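Long-range contacts in Endonuclease/exonuclease/phosphatase (Leptotrichia buccalis C-1013-b, PDB 3TEB), which probably acts as a metal-dependent nuclease or phosphoesterase of the DNase I-like endonuclease/exonuclease/phosphatase family: residues 10-15 with 253-258; 6-11 with 37-42; 178-183 with 224-229; 198-203 with 240-245; 45-50 with 90-95. One frame throughout, in Å; residues are numbered along the deposited sequence.

Contact 1 (10-15 with 253-258); sequences NVHAWL and IVSDHF
CG of Asn10 points anti to the backbone N (chi1 178°), whereas the ring of His257 stands beside its own backbone N (chi1 -76°), and these two choices stack amide on imidazole with their planes only 11° apart. They meet where a DNase I-like fold gathers its metal site: the loop leaving strand 4-10 lies against the Ser-Asp-His sequence just before strand 259-264, a signature of this family. CB of Asn10 makes a CH-pi contact over the ring face, 4.1 Å from the centroid of the His257 ring. Asn10 ND2 and His257 ND1 have partners beyond the two loops, Glu42 and Asp229. Ser255 OG donates to Asn10 O at 2.6 Å and also takes a weak bond from His257 N, so one hydroxyl ties the two loops and braces its own. Within the first loop, His12 N donates to Asn10 OD1 at 3.2 Å, an Asx turn with the donor in the side-chain carbonyl plane, which helps fix the amide's rotation. Asp256 is a magnesium ligand seen in a crystal structure of this protein; here its side chain is about 4 Å from the ion at the nearest atom, too far for a direct bond. Its carboxylate is nearly parallel to the His12 imidazole, whose ND1 bonds Glu16. OD2 of Asp256 sits 3.3 Å above the centre of the His12 ring, and CB of Leu15 covers the opposite face.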
# COMPACT_ATOMS: atom_id res chain seq x y z
N ASN A 10 -5.59 1.13 1.00
CA ASN A 10 -5.65 2.58 1.17
C ASN A 10 -6.62 2.83 2.31
O ASN A 10 -7.80 2.53 2.18
CB ASN A 10 -6.17 3.22 -0.11
CG ASN A 10 -6.31 4.72 -0.01
OD1 ASN A 10 -6.82 5.25 0.99
ND2 ASN A 10 -5.87 5.43 -1.06
N VAL A 11 -6.14 3.35 3.43
CA VAL A 11 -6.97 3.28 4.64
C VAL A 11 -7.82 4.52 4.90
O VAL A 11 -8.60 4.54 5.86
CB VAL A 11 -6.15 2.91 5.89
CG1 VAL A 11 -5.86 1.42 5.89
CG2 VAL A 11 -4.88 3.75 6.00
N HIS A 12 -7.66 5.52 4.04
CA HIS A 12 -8.37 6.78 4.16
C HIS A 12 -8.35 7.24 5.63
O HIS A 12 -9.38 7.58 6.20
CB HIS A 12 -9.79 6.62 3.62
CG HIS A 12 -10.44 7.90 3.18
ND1 HIS A 12 -11.77 8.17 3.39
CD2 HIS A 12 -9.94 8.97 2.52
CE1 HIS A 12 -12.07 9.35 2.89
NE2 HIS A 12 -10.97 9.87 2.36
N ALA A 13 -7.17 7.22 6.24
CA ALA A 13 -7.01 7.41 7.68
C ALA A 13 -7.65 8.67 8.29
O ALA A 13 -7.30 9.79 7.89
CB ALA A 13 -5.54 7.37 8.03
N TRP A 14 -8.54 8.48 9.27
CA TRP A 14 -9.19 9.55 10.05
C TRP A 14 -10.10 10.44 9.22
O TRP A 14 -10.34 11.62 9.56
CB TRP A 14 -8.18 10.44 10.80
CG TRP A 14 -7.22 9.74 11.68
CD1 TRP A 14 -5.88 9.79 11.58
CD2 TRP A 14 -7.52 8.88 12.79
NE1 TRP A 14 -5.30 9.02 12.56
CE2 TRP A 14 -6.28 8.45 13.32
CE3 TRP A 14 -8.69 8.42 13.40
CZ2 TRP A 14 -6.19 7.59 14.42
CZ3 TRP A 14 -8.60 7.57 14.50
CH2 TRP A 14 -7.36 7.17 14.99
N LEU A 15 -10.60 9.88 8.12
CA LEU A 15 -11.49 10.57 7.22
C LEU A 15 -12.67 9.66 6.94
O LEU A 15 -13.46 9.89 6.01
CB LEU A 15 -10.77 10.90 5.91
CG LEU A 15 -9.49 11.72 5.96
CD1 LEU A 15 -8.91 11.78 4.56
CD2 LEU A 15 -9.72 13.12 6.51
N ILE A 253 -16.34 -3.34 5.42
CA ILE A 253 -15.67 -2.16 4.82
C ILE A 253 -14.89 -1.33 5.86
O ILE A 253 -15.42 -1.03 6.92
CB ILE A 253 -16.70 -1.28 4.04
CG1 ILE A 253 -16.95 -1.87 2.64
CG2 ILE A 253 -16.23 0.15 3.88
CD1 ILE A 253 -17.98 -1.11 1.80
N VAL A 254 -13.64 -0.97 5.57
CA VAL A 254 -12.83 -0.17 6.52
C VAL A 254 -12.30 1.14 5.94
O VAL A 254 -11.67 1.93 6.64
CB VAL A 254 -11.64 -0.95 7.11
CG1 VAL A 254 -12.11 -2.21 7.79
CG2 VAL A 254 -10.60 -1.25 6.03
N SER A 255 -12.56 1.36 4.66
CA SER A 255 -12.09 2.56 3.99
C SER A 255 -13.02 2.95 2.84
O SER A 255 -14.12 2.42 2.71
CB SER A 255 -10.69 2.30 3.47
OG SER A 255 -10.17 3.45 2.84
N ASP A 256 -12.58 3.90 2.01
CA ASP A 256 -13.29 4.21 0.77
C ASP A 256 -12.73 3.43 -0.43
O ASP A 256 -13.22 3.56 -1.55
CB ASP A 256 -13.36 5.73 0.51
CG ASP A 256 -12.00 6.38 0.28
OD1 ASP A 256 -10.93 5.72 0.40
OD2 ASP A 256 -11.99 7.59 -0.03
N HIS A 257 -11.69 2.63 -0.16
CA HIS A 257 -11.14 1.65 -1.10
C HIS A 257 -11.22 0.30 -0.41
O HIS A 257 -11.15 0.24 0.82
CB HIS A 257 -9.65 1.91 -1.32
CG HIS A 257 -9.34 3.06 -2.22
ND1 HIS A 257 -8.55 2.93 -3.35
CD2 HIS A 257 -9.68 4.37 -2.15
CE1 HIS A 257 -8.44 4.11 -3.94
NE2 HIS A 257 -9.11 5.00 -3.22
N PHE A 258 -11.36 -0.78 -1.18
CA PHE A 258 -11.20 -2.12 -0.61
C PHE A 258 -9.73 -2.54 -0.72
O PHE A 258 -8.95 -1.96 -1.49
CB PHE A 258 -12.07 -3.16 -1.31
CG PHE A 258 -13.47 -2.70 -1.59
CD1 PHE A 258 -14.20 -1.98 -0.64
CD2 PHE A 258 -14.08 -3.02 -2.80
CE1 PHE A 258 -15.50 -1.57 -0.91
CE2 PHE A 258 -15.38 -2.62 -3.07
CZ PHE A 258 -16.09 -1.89 -2.13

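Contact 2 (6-11 with 37-42); sequences ILTVNV and VIAMQE. With MG (magnesium ion), chain C.
The amide of Asn10 and the carboxylate of Glu42 are turned almost perpendicular, 83° between their planes. Glu42 OE2 lies close to the amide plane of Asn10 and accepts from ND2 at 2.9 Å through its anti lone pair. The same oxygen binds the magnesium ion at 1.8 Å, so Asn10 probably helps position this metal ligand from the second shell. A third flat group, the Gln41 amide, is folded back by a bend at chi2 (78°), and its NE2 reaches Thr8 OG1 in a weak bond of 3.3 Å. The two backbones run parallel, 13° apart. Leu7 and Val9 use both N and O toward the partner strand, the N of Leu7 lying 3.1 Å from Val37 O, and Val11 N closes the series on Gln41 O. On the face carrying Leu7 and Val9, Leu7 CD2 packs on Ile38 CG1 at 4.0 Å, and Val9 lies alongside the selenomethionine Met40. The face with Ile6, Val37 and Ala39 is covered by strands 135-143 and 170-174 of the second sheet. Strands 4-10 and 37-46, linked by helix 19-33, form a beta-alpha-beta unit whose C-terminal strand ends present the metal site, as in other DNase I-like enzymes.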
# COMPACT_ATOMS: atom_id res chain seq x y z
N ILE A 6 0.31 -11.39 1.52
CA ILE A 6 0.48 -9.95 1.43
C ILE A 6 -0.89 -9.25 1.43
O ILE A 6 -1.85 -9.79 0.87
CB ILE A 6 1.17 -9.63 0.10
CG1 ILE A 6 2.65 -9.83 0.21
CG2 ILE A 6 0.98 -8.18 -0.30
CD1 ILE A 6 3.31 -9.29 -1.02
N LEU A 7 -0.98 -8.06 2.03
CA LEU A 7 -2.18 -7.22 1.98
C LEU A 7 -1.82 -5.77 1.66
O LEU A 7 -0.83 -5.25 2.17
CB LEU A 7 -2.91 -7.29 3.32
CG LEU A 7 -3.92 -6.21 3.70
CD1 LEU A 7 -5.20 -6.35 2.93
CD2 LEU A 7 -4.20 -6.28 5.17
N THR A 8 -2.62 -5.13 0.82
CA THR A 8 -2.46 -3.69 0.55
C THR A 8 -3.81 -2.98 0.69
O THR A 8 -4.83 -3.47 0.22
CB THR A 8 -1.84 -3.37 -0.84
OG1 THR A 8 -1.65 -1.96 -0.97
CG2 THR A 8 -2.75 -3.84 -1.98
N VAL A 9 -3.81 -1.83 1.35
CA VAL A 9 -5.07 -1.15 1.62
C VAL A 9 -4.87 0.36 1.81
O VAL A 9 -4.05 0.80 2.62
CB VAL A 9 -5.84 -1.83 2.80
CG1 VAL A 9 -4.98 -1.94 4.04
CG2 VAL A 9 -7.10 -1.10 3.10
N ASN A 10 -5.59 1.13 1.00
CA ASN A 10 -5.65 2.58 1.17
C ASN A 10 -6.62 2.83 2.31
O ASN A 10 -7.80 2.53 2.18
CB ASN A 10 -6.17 3.22 -0.11
CG ASN A 10 -6.31 4.72 -0.01
OD1 ASN A 10 -6.82 5.25 0.99
ND2 ASN A 10 -5.87 5.43 -1.06
N VAL A 11 -6.14 3.35 3.43
CA VAL A 11 -6.97 3.28 4.64
C VAL A 11 -7.82 4.52 4.90
O VAL A 11 -8.60 4.54 5.86
CB VAL A 11 -6.15 2.91 5.89
CG1 VAL A 11 -5.86 1.42 5.89
CG2 VAL A 11 -4.88 3.75 6.00
N VAL A 37 3.33 -9.03 5.26
CA VAL A 37 3.58 -7.63 4.95
C VAL A 37 2.27 -6.89 4.67
O VAL A 37 1.47 -7.32 3.84
CB VAL A 37 4.52 -7.49 3.72
CG1 VAL A 37 4.61 -6.04 3.26
CG2 VAL A 37 5.90 -8.06 4.03
N ILE A 38 2.04 -5.78 5.37
CA ILE A 38 0.89 -4.92 5.09
C ILE A 38 1.36 -3.60 4.51
O ILE A 38 2.19 -2.90 5.12
CB ILE A 38 0.06 -4.66 6.34
CG1 ILE A 38 -0.55 -5.95 6.88
CG2 ILE A 38 -1.06 -3.67 6.02
CD1 ILE A 38 0.22 -6.55 8.04
N ALA A 39 0.86 -3.25 3.33
CA ALA A 39 1.19 -1.96 2.72
C ALA A 39 -0.02 -1.03 2.84
O ALA A 39 -1.13 -1.42 2.52
CB ALA A 39 1.61 -2.14 1.27
N MSE A 40 0.20 0.18 3.32
CA MSE A 40 -0.90 1.12 3.57
C MSE A 40 -0.63 2.48 2.96
O MSE A 40 0.51 2.99 3.01
CB MSE A 40 -1.12 1.27 5.06
CG MSE A 40 -1.80 0.09 5.67
SE MSE A 40 -2.00 0.35 7.58
CE MSE A 40 -0.10 0.29 8.06
N GLN A 41 -1.68 3.06 2.38
CA GLN A 41 -1.63 4.41 1.83
C GLN A 41 -2.66 5.30 2.50
O GLN A 41 -3.58 4.82 3.18
CB GLN A 41 -1.85 4.39 0.32
CG GLN A 41 -0.95 3.43 -0.45
CD GLN A 41 -1.42 1.99 -0.35
OE1 GLN A 41 -2.63 1.71 -0.41
NE2 GLN A 41 -0.48 1.06 -0.18
N GLU A 42 -2.52 6.61 2.28
CA GLU A 42 -3.36 7.62 2.93
C GLU A 42 -3.36 7.36 4.45
O GLU A 42 -4.40 7.25 5.08
CB GLU A 42 -4.80 7.70 2.32
CG GLU A 42 -4.89 8.13 0.82
CD GLU A 42 -6.29 8.66 0.38
OE1 GLU A 42 -6.74 9.72 0.88
OE2 GLU A 42 -6.94 8.05 -0.51
MG MG C . -8.60 8.58 -0.92

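Contact 3 (178-183 with 224-229); sequences NTDAIG and AKKRLD
Asp180 OD1 accepts two backbone amides: Arg227 N across the contact at 2.9 Å, approaching 38° out of the carboxylate plane, and more weakly Ile182 N at 3.5 Å. OD2 takes a further weak bond from Gly183 N, so the carboxylate both pins the neighbouring strand and shapes its own turn. Its chi1 of -161° carries it anti to the backbone N and across to residues 225-227. There the aliphatic part of Lys226 crosses it at about a right angle, with CG 3.3 Å from Asp180 OD2. The lysine NZ stays 5.4 Å from that oxygen, so any attraction between the charges is probably mild. A second, weak backbone bond runs from Ala181 N to Arg227 O. Through these bonds the loop between strand 170-174 and helix 185-192 is laid against strand 225-233 of the second sheet of the DNase I-like sandwich, starting at the last residue of the Gly-Asp-Phe-Asn signature, Asn178. Arg227 passes beside Ala181, whose CB lies over one face of the guanidinium, 3.3 Å from NH1, while NH2 forms a salt bridge to Asp198. Farther along, a methyl of Leu228 fits against the loop backbone, CD2 being 3.4 Å from Thr179 C. Helix 185-192 adds Tyr188 beside both Ala181 and Arg227. CD1 of the exposed Ile182 rests 3.9 Å from Lys225 O.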
# COMPACT_ATOMS: atom_id res chain seq x y z
N ASN A 178 -4.21 4.89 -8.79
CA ASN A 178 -5.20 5.78 -9.39
C ASN A 178 -5.43 5.52 -10.88
O ASN A 178 -5.58 6.46 -11.65
CB ASN A 178 -4.80 7.24 -9.21
CG ASN A 178 -5.16 7.78 -7.85
OD1 ASN A 178 -6.28 7.59 -7.36
ND2 ASN A 178 -4.21 8.47 -7.22
N THR A 179 -5.44 4.25 -11.27
CA THR A 179 -5.54 3.87 -12.68
C THR A 179 -6.45 2.67 -12.86
O THR A 179 -6.19 1.60 -12.34
CB THR A 179 -4.16 3.54 -13.25
OG1 THR A 179 -3.32 4.68 -13.12
CG2 THR A 179 -4.26 3.18 -14.71
N ASP A 180 -7.53 2.86 -13.62
CA ASP A 180 -8.48 1.79 -13.84
C ASP A 180 -8.01 0.84 -14.94
O ASP A 180 -7.89 1.23 -16.10
CB ASP A 180 -9.86 2.36 -14.18
CG ASP A 180 -10.99 1.36 -13.95
OD1 ASP A 180 -10.75 0.28 -13.36
OD2 ASP A 180 -12.14 1.66 -14.37
N ALA A 181 -7.77 -0.41 -14.55
CA ALA A 181 -7.37 -1.47 -15.47
C ALA A 181 -8.45 -1.77 -16.51
O ALA A 181 -8.18 -2.35 -17.57
CB ALA A 181 -7.05 -2.71 -14.70
N ILE A 182 -9.68 -1.38 -16.20
CA ILE A 182 -10.82 -1.58 -17.07
C ILE A 182 -11.08 -0.33 -17.95
O ILE A 182 -11.12 -0.44 -19.19
CB ILE A 182 -12.09 -1.97 -16.25
CG1 ILE A 182 -11.70 -2.82 -15.03
CG2 ILE A 182 -13.10 -2.71 -17.14
CD1 ILE A 182 -12.82 -3.09 -14.05
N GLY A 183 -11.23 0.83 -17.31
CA GLY A 183 -11.49 2.12 -18.00
C GLY A 183 -10.32 2.67 -18.80
O GLY A 183 -10.35 2.69 -20.03
N ALA A 224 -19.66 2.34 -12.32
CA ALA A 224 -18.73 2.93 -11.35
C ALA A 224 -17.96 1.87 -10.54
O ALA A 224 -17.72 2.04 -9.34
CB ALA A 224 -19.48 3.89 -10.42
N LYS A 225 -17.57 0.79 -11.19
CA LYS A 225 -16.77 -0.25 -10.56
C LYS A 225 -15.35 -0.28 -11.15
O LYS A 225 -15.17 -0.44 -12.36
CB LYS A 225 -17.45 -1.62 -10.67
CG LYS A 225 -18.64 -1.78 -9.74
CD LYS A 225 -18.64 -3.16 -9.10
CE LYS A 225 -19.36 -4.21 -9.94
NZ LYS A 225 -20.76 -4.37 -9.50
N LYS A 226 -14.35 -0.10 -10.30
CA LYS A 226 -12.99 0.11 -10.77
C LYS A 226 -11.96 -0.78 -10.08
O LYS A 226 -12.18 -1.31 -8.99
CB LYS A 226 -12.59 1.58 -10.61
CG LYS A 226 -13.38 2.59 -11.44
CD LYS A 226 -12.80 3.98 -11.22
CE LYS A 226 -13.28 5.00 -12.24
NZ LYS A 226 -14.39 5.82 -11.69
N ARG A 227 -10.82 -0.96 -10.75
CA ARG A 227 -9.68 -1.61 -10.15
C ARG A 227 -8.52 -0.61 -10.19
O ARG A 227 -7.88 -0.42 -11.23
CB ARG A 227 -9.35 -2.91 -10.89
CG ARG A 227 -8.34 -3.79 -10.20
CD ARG A 227 -8.24 -5.15 -10.86
NE ARG A 227 -6.84 -5.44 -11.18
CZ ARG A 227 -6.40 -5.70 -12.40
NH1 ARG A 227 -7.22 -5.77 -13.43
NH2 ARG A 227 -5.11 -5.94 -12.59
N LEU A 228 -8.29 0.04 -9.05
CA LEU A 228 -7.35 1.16 -8.95
C LEU A 228 -6.12 0.81 -8.14
O LEU A 228 -5.07 1.47 -8.24
CB LEU A 228 -8.04 2.33 -8.28
CG LEU A 228 -9.14 3.09 -9.00
CD1 LEU A 228 -9.40 4.38 -8.22
CD2 LEU A 228 -8.77 3.42 -10.44
N ASP A 229 -6.25 -0.21 -7.29
CA ASP A 229 -5.19 -0.68 -6.41
C ASP A 229 -4.54 -1.92 -7.01
O ASP A 229 -5.21 -2.72 -7.67
CB ASP A 229 -5.76 -1.01 -5.03
CG ASP A 229 -6.40 0.21 -4.34
OD1 ASP A 229 -7.56 0.58 -4.69
OD2 ASP A 229 -5.76 0.78 -3.42

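Contact 4 (198-203 with 240-245); sequences DTYVMA and KESKVI
Ser242 projects from strand 239-245 toward Tyr200 and Ala203 of a short, weakly bonded helix at 199-202 and its end, which follows strand 197-198 of the second sheet. The contact therefore bridges the two sheets of the DNase I-like sandwich. Both key side chains extend anti to their backbone N atoms: chi1 is 171° for Ser242 and 177° for Tyr200. The serine hydroxyl is thus brought to the edge of the phenol ring, in its plane, with OG 3.8 Å from Tyr200 CD1, while the phenol OH reaches on to bond Asp207 O. Thr199 differs: its chi1 of 63° sets OG1 between the backbone N and the carbonyl carbon. In that position OG1 bonds Ile231 and receives a hydrogen from a water at 2.9 Å. The same water has a weak bond to Ser242 OG, 3.3 Å away, and provides an indirect polar link between helix and strand. The start of the helix is fixed by Asp198, the N-cap residue, whose OD2 accepts from Tyr200 N at 3.0 Å from above the carboxylate plane. Its OD1 is occupied by a salt bridge to Arg227 and a bond from Tyr188. Glu241 and Lys243, which flank Ser242 in sequence, point away from the helix and form a salt bridge with each other. At the helix end CB of Ala203 rests 3.9 Å from CB of Ser242.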
# COMPACT_ATOMS: atom_id res chain seq x y z
N ASP A 198 1.66 -8.01 -13.13
CA ASP A 198 0.51 -7.78 -12.27
C ASP A 198 0.03 -9.09 -11.64
O ASP A 198 -0.49 -9.96 -12.35
CB ASP A 198 -0.60 -7.16 -13.14
CG ASP A 198 -1.87 -6.87 -12.37
OD1 ASP A 198 -2.77 -6.27 -12.99
OD2 ASP A 198 -1.99 -7.21 -11.17
N THR A 199 0.15 -9.21 -10.32
CA THR A 199 -0.21 -10.45 -9.62
C THR A 199 -1.67 -10.85 -9.76
O THR A 199 -2.00 -12.03 -9.67
CB THR A 199 0.13 -10.43 -8.13
OG1 THR A 199 -0.62 -9.40 -7.49
CG2 THR A 199 1.60 -10.18 -7.93
N TYR A 200 -2.55 -9.88 -9.99
CA TYR A 200 -3.94 -10.20 -10.28
C TYR A 200 -4.02 -11.10 -11.51
O TYR A 200 -4.63 -12.18 -11.47
CB TYR A 200 -4.81 -8.95 -10.44
CG TYR A 200 -6.25 -9.29 -10.81
CD1 TYR A 200 -7.11 -9.85 -9.87
CD2 TYR A 200 -6.73 -9.09 -12.10
CE1 TYR A 200 -8.41 -10.19 -10.20
CE2 TYR A 200 -8.04 -9.43 -12.45
CZ TYR A 200 -8.88 -9.98 -11.49
OH TYR A 200 -10.17 -10.32 -11.82
N VAL A 201 -3.39 -10.67 -12.60
CA VAL A 201 -3.39 -11.40 -13.86
C VAL A 201 -2.71 -12.77 -13.71
O VAL A 201 -3.23 -13.78 -14.16
CB VAL A 201 -2.71 -10.59 -14.99
CG1 VAL A 201 -2.80 -11.32 -16.34
CG2 VAL A 201 -3.30 -9.16 -15.08
N MSE A 202 -1.56 -12.78 -13.04
CA MSE A 202 -0.78 -14.00 -12.84
C MSE A 202 -1.41 -15.02 -11.90
O MSE A 202 -0.97 -16.15 -11.86
CB MSE A 202 0.61 -13.64 -12.30
CG MSE A 202 1.59 -13.14 -13.34
SE MSE A 202 3.35 -12.92 -12.55
CE MSE A 202 2.96 -11.57 -11.20
N ALA A 203 -2.44 -14.62 -11.16
CA ALA A 203 -3.00 -15.46 -10.09
C ALA A 203 -3.69 -16.73 -10.59
O ALA A 203 -4.35 -16.71 -11.62
CB ALA A 203 -3.95 -14.64 -9.24
N LYS A 240 -0.65 -17.95 -6.08
CA LYS A 240 -1.71 -18.92 -5.84
C LYS A 240 -3.12 -18.31 -5.84
O LYS A 240 -4.08 -18.96 -6.31
CB LYS A 240 -1.42 -19.72 -4.56
CG LYS A 240 -2.40 -20.86 -4.30
CD LYS A 240 -1.70 -22.17 -3.93
CE LYS A 240 -2.71 -23.21 -3.49
NZ LYS A 240 -2.18 -24.59 -3.65
N GLU A 241 -3.25 -17.07 -5.35
CA GLU A 241 -4.54 -16.41 -5.15
C GLU A 241 -4.46 -14.87 -5.07
O GLU A 241 -3.49 -14.32 -4.56
CB GLU A 241 -5.18 -16.93 -3.86
CG GLU A 241 -6.58 -16.38 -3.58
CD GLU A 241 -7.36 -17.22 -2.56
OE1 GLU A 241 -6.74 -18.10 -1.91
OE2 GLU A 241 -8.59 -17.01 -2.43
N SER A 242 -5.48 -14.19 -5.57
CA SER A 242 -5.59 -12.74 -5.41
C SER A 242 -7.02 -12.30 -5.15
O SER A 242 -7.79 -12.08 -6.08
CB SER A 242 -5.05 -12.02 -6.64
OG SER A 242 -5.33 -10.63 -6.58
N LYS A 243 -7.39 -12.16 -3.88
CA LYS A 243 -8.74 -11.74 -3.53
C LYS A 243 -8.83 -10.28 -3.10
O LYS A 243 -7.85 -9.71 -2.60
CB LYS A 243 -9.35 -12.65 -2.45
CG LYS A 243 -9.58 -14.09 -2.89
CD LYS A 243 -10.08 -14.18 -4.35
CE LYS A 243 -10.04 -15.60 -4.93
NZ LYS A 243 -11.21 -16.39 -4.51
N VAL A 244 -10.00 -9.69 -3.30
CA VAL A 244 -10.32 -8.40 -2.70
C VAL A 244 -10.82 -8.67 -1.29
O VAL A 244 -11.41 -9.73 -1.03
CB VAL A 244 -11.34 -7.62 -3.55
CG1 VAL A 244 -11.71 -6.30 -2.88
CG2 VAL A 244 -10.79 -7.37 -4.94
N ILE A 245 -10.57 -7.74 -0.38
CA ILE A 245 -10.98 -7.87 1.01
C ILE A 245 -11.50 -6.51 1.53
O ILE A 245 -11.16 -5.44 0.98
CB ILE A 245 -9.83 -8.47 1.88
CG1 ILE A 245 -10.30 -8.70 3.32
CG2 ILE A 245 -8.60 -7.59 1.85
CD1 ILE A 245 -9.40 -9.62 4.09
O HOH W 1 -3.25 -8.15 -7.27

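Contact 5 (45-50 with 90-95); sequences QLMNNK and KYNEGV
Lys90 opens the contact with its carbonyl, which accepts Met47 N at 3.1 Å. The selenomethionine side chain of Met47, bent at chi3, crosses the lysine's aliphatic stem at about a right angle and sets CE 3.7 Å from Lys90 CB. At Tyr91 the strands form a non-hydrogen-bonded antiparallel pair with Leu46. Here the tyrosine ring turns its edge to the Gln45-Leu46 peptide, and CE1 lies 3.8 Å from Leu46 CG. Asn92 then makes the hydrogen-bonded pair with Gln45: its N donates to Gln45 O at 2.7 Å, and its O accepts Gln45 N at 3.2 Å. Their side chains leave on the same face, with amide planes 57° apart. Gln45, its CG set between the backbone N and the carbonyl carbon (chi1 70°), sends NE2 weakly to Asn92 OD1; NE2 also bonds Asp55 O, while OE1 accepts from Arg57 and Asn60. Asn92 ND2 meets Met47 CG at 3.3 Å. Next, Gly94 pairs with Val43 as strand 91-99 continues along strand 37-46. The main-chain bonds thus fix how the two strands meet, with Gln45 probably fastening the 55-60 region to them, while Leu46 and Met47, starting the beta turn 46-49, pack on Tyr91 and the stem of Lys90.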
# COMPACT_ATOMS: atom_id res chain seq x y z
N GLN A 45 -1.60 11.60 10.16
CA GLN A 45 -1.43 12.04 11.54
C GLN A 45 -1.62 13.56 11.63
O GLN A 45 -1.42 14.29 10.65
CB GLN A 45 -0.05 11.65 12.06
CG GLN A 45 1.11 12.43 11.43
CD GLN A 45 2.48 11.94 11.88
OE1 GLN A 45 2.60 10.91 12.55
NE2 GLN A 45 3.51 12.69 11.52
N LEU A 46 -2.00 14.03 12.81
CA LEU A 46 -2.21 15.46 13.01
C LEU A 46 -0.89 16.20 13.13
O LEU A 46 -0.09 15.89 14.00
CB LEU A 46 -3.02 15.68 14.27
CG LEU A 46 -4.51 15.50 14.12
CD1 LEU A 46 -5.13 15.19 15.48
CD2 LEU A 46 -5.12 16.75 13.52
N MSE A 47 -0.68 17.20 12.28
CA MSE A 47 0.55 17.98 12.30
C MSE A 47 0.86 18.53 13.68
O MSE A 47 2.02 18.78 14.01
CB MSE A 47 0.46 19.17 11.37
CG MSE A 47 0.13 18.87 9.95
SE MSE A 47 0.14 20.58 9.05
CE MSE A 47 -1.02 21.62 10.24
N ASN A 48 -0.18 18.76 14.46
CA ASN A 48 -0.00 19.45 15.72
C ASN A 48 0.21 18.57 16.95
O ASN A 48 0.61 19.08 17.98
CB ASN A 48 -1.10 20.49 15.92
CG ASN A 48 -0.81 21.78 15.19
OD1 ASN A 48 0.34 22.11 14.93
ND2 ASN A 48 -1.84 22.53 14.87
N ASN A 49 -0.02 17.26 16.82
CA ASN A 49 0.23 16.31 17.90
C ASN A 49 1.70 16.16 18.25
O ASN A 49 2.55 16.50 17.43
CB ASN A 49 -0.36 14.95 17.54
CG ASN A 49 -1.86 14.87 17.81
OD1 ASN A 49 -2.51 15.89 18.03
ND2 ASN A 49 -2.41 13.65 17.80
N LYS A 50 2.02 15.68 19.46
CA LYS A 50 3.44 15.48 19.86
C LYS A 50 4.06 14.31 19.13
O LYS A 50 3.39 13.30 18.89
CB LYS A 50 3.61 15.18 21.36
CG LYS A 50 3.05 16.19 22.32
CD LYS A 50 4.06 17.29 22.67
CE LYS A 50 3.50 18.25 23.76
NZ LYS A 50 4.42 19.41 23.97
N LYS A 90 -5.70 19.36 8.68
CA LYS A 90 -4.39 19.59 9.25
C LYS A 90 -3.67 18.26 9.47
O LYS A 90 -3.08 18.03 10.53
CB LYS A 90 -4.50 20.37 10.56
CG LYS A 90 -4.82 21.86 10.39
CD LYS A 90 -4.69 22.59 11.72
CE LYS A 90 -4.54 24.10 11.55
NZ LYS A 90 -5.77 24.84 11.97
N TYR A 91 -3.72 17.38 8.47
CA TYR A 91 -3.01 16.10 8.54
C TYR A 91 -1.71 16.07 7.72
O TYR A 91 -1.58 16.76 6.70
CB TYR A 91 -3.90 14.96 8.05
CG TYR A 91 -5.09 14.68 8.91
CD1 TYR A 91 -4.95 14.28 10.24
CD2 TYR A 91 -6.37 14.79 8.40
CE1 TYR A 91 -6.06 14.02 11.04
CE2 TYR A 91 -7.48 14.53 9.18
CZ TYR A 91 -7.32 14.14 10.50
OH TYR A 91 -8.44 13.88 11.27
N ASN A 92 -0.76 15.26 8.17
CA ASN A 92 0.32 14.81 7.32
C ASN A 92 -0.17 13.54 6.64
O ASN A 92 -0.69 12.63 7.30
CB ASN A 92 1.59 14.51 8.12
CG ASN A 92 2.18 15.74 8.83
OD1 ASN A 92 2.73 15.62 9.93
ND2 ASN A 92 2.08 16.92 8.20
N GLU A 93 -0.02 13.47 5.33
CA GLU A 93 -0.40 12.28 4.58
C GLU A 93 0.85 11.49 4.23
O GLU A 93 1.84 12.06 3.77
CB GLU A 93 -1.18 12.66 3.32
CG GLU A 93 -1.94 11.49 2.71
CD GLU A 93 -2.92 11.90 1.60
OE1 GLU A 93 -2.75 11.40 0.44
OE2 GLU A 93 -3.86 12.69 1.88
N GLY A 94 0.82 10.19 4.44
CA GLY A 94 1.98 9.37 4.15
C GLY A 94 1.61 7.96 3.80
O GLY A 94 0.44 7.66 3.58
N VAL A 95 2.60 7.09 3.73
CA VAL A 95 2.36 5.69 3.46
C VAL A 95 3.06 4.92 4.53
O VAL A 95 3.93 5.47 5.20
CB VAL A 95 2.89 5.25 2.08
CG1 VAL A 95 2.01 5.80 0.96
CG2 VAL A 95 4.32 5.70 1.88

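How the contacts relate
Contact 2 comes first, closing the short loop from strand 4-10 through helix 19-33 to strand 37-46. Contact 5 follows in series and adds strand 91-99 to the far edge of strand 37-46, in the same sheet. Contacts 3 and 4 open later and cross, their segments alternating; they tie the loop after strand 170-174 and the short helix 199-202 to strands 225-233 and 239-245, respectively, and touch through the Arg227-Asp198 salt bridge. Contact 1 starts from the stretch contact 2 uses and closes near the C terminus, enclosing contacts 3, 4 and 5. It also meets contact 3 through His257 and Asp229, whereas contacts 4 and 5 lie at opposite sides of the chain's centre.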